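Local coordinates for protein translocated intimin receptor Tir (PDB 2ZQK) that acts, through its extracellular intimin-binding domain, as the host-membrane receptor for bacterial intimin and triggers actin pedestal formation, at residues B[15-18]-B[19-23]; B[50-53]-B[54-58]; B[61-64]-B[65-69]. All coordinates share one frame; numbering follows the deposited sequence.

How the interactions relate
All three interactions are local, side-chain and backbone contacts within a single helix: interaction 1 lies on helix 7-21, while interactions 2 and 3 share helix 45-67. Interactions 1 and 2 face one another across the helix pair, with centres about 13 Å apart. There L16 CD1 packs on Q54 CB at 3.5 Å, and I51 reaches L16, T17 and A20. Interaction 3 follows further along helix 45-67, its centre about 17 Å from that of interaction 2. It does not touch interaction 1, the nearest atoms being about 11 Å apart. The series thus passes from a subunit interface through the helix pair to the exposed end of the modelled helix.

Interaction 1: residues B[15-18]-B[19-23]; sequences QLTK and EAFQN
The extended side chain of E19 lies alongside that of Q15, pointing the same way. Its backbone N donates to Q15 O at 2.8 Å in a nearly straight bond (168°), a regular helical i to i+4 link. At their ends the Q15 amide and E19 carboxylate planes are turned 50° apart, and the link from Q15 NE2 to E19 OE1, at 3.4 Å, is weak. The K18 chain, bent at chi2 and chi3, brings CE over the E19 CG methylene at 3.8 Å; K18 NZ stays 4.5 Å from E19 OE1, beyond a salt bridge and probably close enough for a modest attraction at most. K18 NZ also has a weak, long ion pair with D14 of a second subunit, another copy of the protein. A20 continues the helix, its N bonded to L16 O at 2.9 Å. F21 N is bonded to T17 O at 3.1 Å and more weakly to K18 O. The ring of F21 lies alongside T17, which offers it a methyl group: CG2 is anti to the backbone N (OG1 at chi1 -64°) and reaches F21 CE1 at 3.8 Å, while T17 O sits at the ring edge, in its plane. T17 OG1 is turned to R13 O, its hydrogen-bond partner one turn earlier. Q22 lays its CG against K18 O at 3.4 Å. F21 of the second subunit stacks on this F21, and its T17 and K18 pack on K18 and T17 here. Within the chain, L16, T17 and A20 pack against helix 45-67, and T17 and F21 also touch L43 of strand 42-43.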
# COMPACT_ATOMS: atom_id res chain seq x y z
N GLN B 15 16.77 -21.31 -16.75
CA GLN B 15 16.52 -20.05 -17.43
C GLN B 15 15.05 -19.81 -17.73
O GLN B 15 14.51 -18.75 -17.42
CB GLN B 15 17.32 -20.01 -18.72
CG GLN B 15 17.16 -18.73 -19.48
CD GLN B 15 17.42 -18.95 -20.95
OE1 GLN B 15 18.49 -19.42 -21.34
NE2 GLN B 15 16.43 -18.61 -21.78
N LEU B 16 14.40 -20.79 -18.34
CA LEU B 16 12.98 -20.65 -18.66
C LEU B 16 12.13 -20.54 -17.40
O LEU B 16 11.15 -19.78 -17.38
CB LEU B 16 12.51 -21.83 -19.51
CG LEU B 16 13.05 -21.81 -20.94
CD1 LEU B 16 12.99 -23.20 -21.54
CD2 LEU B 16 12.26 -20.81 -21.79
N THR B 17 12.50 -21.27 -16.36
CA THR B 17 11.74 -21.20 -15.12
C THR B 17 11.89 -19.80 -14.56
O THR B 17 10.88 -19.14 -14.26
CB THR B 17 12.24 -22.20 -14.08
OG1 THR B 17 12.02 -23.53 -14.56
CG2 THR B 17 11.49 -22.00 -12.76
N LYS B 18 13.14 -19.36 -14.42
CA LYS B 18 13.44 -18.03 -13.90
C LYS B 18 12.67 -16.96 -14.67
O LYS B 18 12.01 -16.11 -14.07
CB LYS B 18 14.93 -17.70 -14.01
CG LYS B 18 15.28 -16.28 -13.51
CD LYS B 18 16.41 -15.66 -14.30
CE LYS B 18 16.02 -15.53 -15.75
NZ LYS B 18 17.15 -15.15 -16.65
N GLU B 19 12.77 -17.02 -15.99
CA GLU B 19 12.07 -16.06 -16.83
C GLU B 19 10.57 -16.07 -16.60
O GLU B 19 9.96 -15.01 -16.43
CB GLU B 19 12.37 -16.32 -18.30
CG GLU B 19 13.71 -15.78 -18.74
CD GLU B 19 14.07 -16.12 -20.17
OE1 GLU B 19 15.17 -15.71 -20.60
OE2 GLU B 19 13.27 -16.78 -20.86
N ALA B 20 9.97 -17.26 -16.57
CA ALA B 20 8.52 -17.40 -16.38
C ALA B 20 8.01 -16.86 -15.04
O ALA B 20 6.84 -16.47 -14.92
CB ALA B 20 8.12 -18.85 -16.54
N PHE B 21 8.86 -16.84 -14.03
CA PHE B 21 8.44 -16.32 -12.74
C PHE B 21 8.34 -14.82 -12.82
O PHE B 21 7.64 -14.19 -12.03
CB PHE B 21 9.44 -16.65 -11.65
CG PHE B 21 9.08 -17.84 -10.83
CD1 PHE B 21 9.38 -19.12 -11.27
CD2 PHE B 21 8.51 -17.67 -9.58
CE1 PHE B 21 9.10 -20.23 -10.46
CE2 PHE B 21 8.23 -18.78 -8.77
CZ PHE B 21 8.53 -20.06 -9.21
N GLN B 22 9.09 -14.23 -13.76
CA GLN B 22 9.13 -12.79 -13.91
C GLN B 22 7.83 -12.22 -14.41
O GLN B 22 7.60 -11.02 -14.35
CB GLN B 22 10.32 -12.40 -14.78
CG GLN B 22 11.62 -12.78 -14.08
CD GLN B 22 12.84 -12.70 -14.96
OE1 GLN B 22 12.82 -13.12 -16.13
NE2 GLN B 22 13.93 -12.19 -14.41
N ASN B 23 6.97 -13.11 -14.87
CA ASN B 23 5.63 -12.76 -15.33
C ASN B 23 4.75 -13.32 -14.23
O ASN B 23 4.45 -14.51 -14.20
CB ASN B 23 5.32 -13.44 -16.65
CG ASN B 23 3.91 -13.19 -17.10
OD1 ASN B 23 3.54 -13.52 -18.23
ND2 ASN B 23 3.10 -12.59 -16.22

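Interaction 2: residues B[50-53]-B[54-58]; sequences NIEE and QAKAA
E53 and K56, one helical turn apart on an exposed face, are joined by a salt bridge from E53 OE2 to K56 NZ at 2.8 Å. Neither chain is straight. In E53 the bend at chi2 (-51°) turns the carboxylate outward to meet K56, whose end reaches back toward it: K56 runs extended until a turn at chi4 (78°) hooks the ammonium group over. The bridge therefore spans an i to i+3 spacing, with the two chains crossing at a slant. The same hook brings K56 NZ to 3.9 Å from E52 CG, while the E52 carboxylate lies farther off and has a weak, long ion pair with R13 of helix 7-21. Two acidic residues thus flank one lysine, and their field probably favours its charged form. Q54, the other residue with much surface buried here, lays its aliphatic base on the preceding turn, CB at 3.3 Å from I51 O. Beneath the side chains run the backbone bonds, A55 N to I51 O at 2.8 Å, K56 N to E52 O at 3.1 Å and A57 N to E53 O at 2.8 Å; the Q54 N to N50 O bond is weak. With I51 buried and touching L16, and the charged residues on the outside, this is an amphipathic helix: helix 45-67 packs on helix 7-21, the two joined through the strands between them, in the intimin-binding domain.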
# COMPACT_ATOMS: atom_id res chain seq x y z
N ASN B 50 5.09 -27.15 -20.06
CA ASN B 50 5.56 -26.57 -21.31
C ASN B 50 7.06 -26.28 -21.26
O ASN B 50 7.75 -26.48 -22.25
CB ASN B 50 4.78 -25.29 -21.64
CG ASN B 50 5.13 -24.74 -23.02
OD1 ASN B 50 6.13 -24.03 -23.20
ND2 ASN B 50 4.30 -25.06 -24.02
N ILE B 51 7.56 -25.81 -20.12
CA ILE B 51 8.98 -25.54 -20.00
C ILE B 51 9.75 -26.86 -20.15
O ILE B 51 10.71 -26.96 -20.92
CB ILE B 51 9.32 -24.93 -18.63
CG1 ILE B 51 8.73 -23.52 -18.53
CG2 ILE B 51 10.82 -24.91 -18.42
CD1 ILE B 51 8.87 -22.89 -17.18
N GLU B 52 9.31 -27.86 -19.40
CA GLU B 52 9.93 -29.18 -19.41
C GLU B 52 10.27 -29.67 -20.82
O GLU B 52 11.34 -30.23 -21.05
CB GLU B 52 9.00 -30.18 -18.73
CG GLU B 52 9.69 -31.43 -18.27
CD GLU B 52 10.91 -31.12 -17.44
OE1 GLU B 52 10.79 -30.32 -16.48
OE2 GLU B 52 11.99 -31.69 -17.74
N GLU B 53 9.34 -29.46 -21.76
CA GLU B 53 9.54 -29.86 -23.15
C GLU B 53 10.65 -29.05 -23.77
O GLU B 53 11.56 -29.61 -24.38
CB GLU B 53 8.26 -29.68 -23.95
CG GLU B 53 7.15 -30.59 -23.49
CD GLU B 53 7.62 -32.01 -23.41
OE1 GLU B 53 7.86 -32.62 -24.48
OE2 GLU B 53 7.79 -32.51 -22.28
N GLN B 54 10.55 -27.72 -23.63
CA GLN B 54 11.55 -26.80 -24.17
C GLN B 54 12.94 -27.22 -23.68
O GLN B 54 13.88 -27.32 -24.47
CB GLN B 54 11.26 -25.38 -23.71
CG GLN B 54 10.17 -24.67 -24.48
CD GLN B 54 9.93 -23.25 -23.98
OE1 GLN B 54 9.29 -23.04 -22.95
NE2 GLN B 54 10.47 -22.28 -24.71
N ALA B 55 13.05 -27.45 -22.37
CA ALA B 55 14.31 -27.89 -21.79
C ALA B 55 14.82 -29.13 -22.54
O ALA B 55 16.00 -29.21 -22.90
CB ALA B 55 14.10 -28.20 -20.32
N LYS B 56 13.94 -30.09 -22.79
CA LYS B 56 14.32 -31.30 -23.50
C LYS B 56 14.71 -31.07 -24.95
O LYS B 56 15.58 -31.76 -25.48
CB LYS B 56 13.19 -32.34 -23.49
CG LYS B 56 12.78 -32.86 -22.13
CD LYS B 56 12.18 -34.25 -22.27
CE LYS B 56 11.29 -34.62 -21.10
NZ LYS B 56 9.96 -33.96 -21.22
N ALA B 57 14.05 -30.12 -25.61
CA ALA B 57 14.35 -29.84 -27.02
C ALA B 57 15.74 -29.24 -27.12
O ALA B 57 16.47 -29.52 -28.07
CB ALA B 57 13.31 -28.89 -27.61
N ALA B 58 16.08 -28.40 -26.14
CA ALA B 58 17.39 -27.77 -26.09
C ALA B 58 18.42 -28.88 -25.95
O ALA B 58 19.48 -28.83 -26.57
CB ALA B 58 17.47 -26.84 -24.90

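Interaction 3: residues B[61-64]-B[65-69]; sequences EAKQ and QAIEN
I67 N donates to K63 O at 3.0 Å and A66 N to A62 O at 2.9 Å, both i to i+4 helical bonds. E68 N adds a bond to Q64 O at 3.1 Å. Q65 N reaches E61 O less well, standing 50° out of the carbonyl plane. Aliphatic contact is thin. I67 lies over the K63 carbonyl, CG1 at 3.2 Å from K63 O, and its CD1 comes within 4.3 Å of K63 CG. With CG1 anti to its carbonyl carbon (chi1 -68°), the longer branch of I67 is directed back along the helix, where it also crosses the side chain of Q64. Among the polar groups, the ends of E61 and Q65, and of Q64 and E68, lie near each other. K63 has a weak, long ion pair with E60. At the last residues E68 leaves helical backbone angles; the geometry fits an inverse gamma turn at E68, though the place of N69 N is doubtful. N69 ND2 gives A66 O a weak bond at 3.3 Å. No other chain of the assembly touches these segments. The regular backbone bonds are therefore probably the main source of order in this end of helix 45-67: its polar side chains are exposed, I67 is exposed with them, and the helix gives out at the last modelled residues.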
# COMPACT_ATOMS: atom_id res chain seq x y z
N GLU B 61 18.71 -30.90 -29.19
CA GLU B 61 19.31 -29.98 -30.16
C GLU B 61 20.82 -29.92 -29.93
O GLU B 61 21.60 -29.69 -30.85
CB GLU B 61 18.68 -28.60 -30.01
CG GLU B 61 18.71 -27.76 -31.27
CD GLU B 61 19.72 -26.64 -31.20
OE1 GLU B 61 19.57 -25.77 -30.31
OE2 GLU B 61 20.65 -26.62 -32.04
N ALA B 62 21.21 -30.13 -28.68
CA ALA B 62 22.62 -30.12 -28.32
C ALA B 62 23.22 -31.44 -28.75
O ALA B 62 24.25 -31.47 -29.43
CB ALA B 62 22.76 -29.94 -26.83
N LYS B 63 22.59 -32.54 -28.36
CA LYS B 63 23.10 -33.86 -28.72
C LYS B 63 23.18 -34.03 -30.23
O LYS B 63 24.18 -34.50 -30.76
CB LYS B 63 22.22 -34.97 -28.14
CG LYS B 63 22.85 -36.36 -28.24
CD LYS B 63 21.95 -37.45 -27.68
CE LYS B 63 20.74 -37.65 -28.57
NZ LYS B 63 19.88 -38.75 -28.06
N GLN B 64 22.12 -33.65 -30.94
CA GLN B 64 22.11 -33.76 -32.39
C GLN B 64 23.20 -32.89 -32.97
O GLN B 64 23.82 -33.26 -33.96
CB GLN B 64 20.76 -33.34 -32.97
CG GLN B 64 20.01 -34.47 -33.65
CD GLN B 64 20.84 -35.18 -34.70
OE1 GLN B 64 21.29 -34.58 -35.68
NE2 GLN B 64 21.06 -36.47 -34.49
N GLN B 65 23.43 -31.74 -32.35
CA GLN B 65 24.46 -30.82 -32.84
C GLN B 65 25.84 -31.44 -32.72
O GLN B 65 26.64 -31.39 -33.66
CB GLN B 65 24.40 -29.51 -32.06
CG GLN B 65 25.15 -28.36 -32.73
CD GLN B 65 24.64 -27.00 -32.28
OE1 GLN B 65 23.45 -26.69 -32.40
NE2 GLN B 65 25.54 -26.18 -31.75
N ALA B 66 26.13 -32.04 -31.57
CA ALA B 66 27.43 -32.67 -31.37
C ALA B 66 27.62 -33.81 -32.36
O ALA B 66 28.70 -33.99 -32.92
CB ALA B 66 27.54 -33.19 -29.94
N ILE B 67 26.56 -34.58 -32.58
CA ILE B 67 26.62 -35.71 -33.51
C ILE B 67 26.97 -35.25 -34.93
O ILE B 67 27.67 -35.94 -35.67
CB ILE B 67 25.30 -36.48 -33.51
CG1 ILE B 67 25.13 -37.17 -32.16
CG2 ILE B 67 25.27 -37.48 -34.66
CD1 ILE B 67 23.88 -38.01 -32.04
N GLU B 68 26.47 -34.08 -35.31
CA GLU B 68 26.78 -33.55 -36.62
C GLU B 68 28.19 -32.98 -36.56
O GLU B 68 28.41 -31.80 -36.80
CB GLU B 68 25.77 -32.47 -37.01
CG GLU B 68 24.45 -33.03 -37.49
CD GLU B 68 23.42 -31.95 -37.79
OE1 GLU B 68 23.76 -30.98 -38.51
OE2 GLU B 68 22.28 -32.09 -37.31
N ASN B 69 29.12 -33.86 -36.20
CA ASN B 69 30.55 -33.55 -36.08
C ASN B 69 31.25 -34.89 -35.87
O ASN B 69 31.26 -35.36 -34.70
CB ASN B 69 30.83 -32.64 -34.88
CG ASN B 69 30.18 -31.26 -35.01
OD1 ASN B 69 30.47 -30.50 -35.93
ND2 ASN B 69 29.29 -30.95 -34.07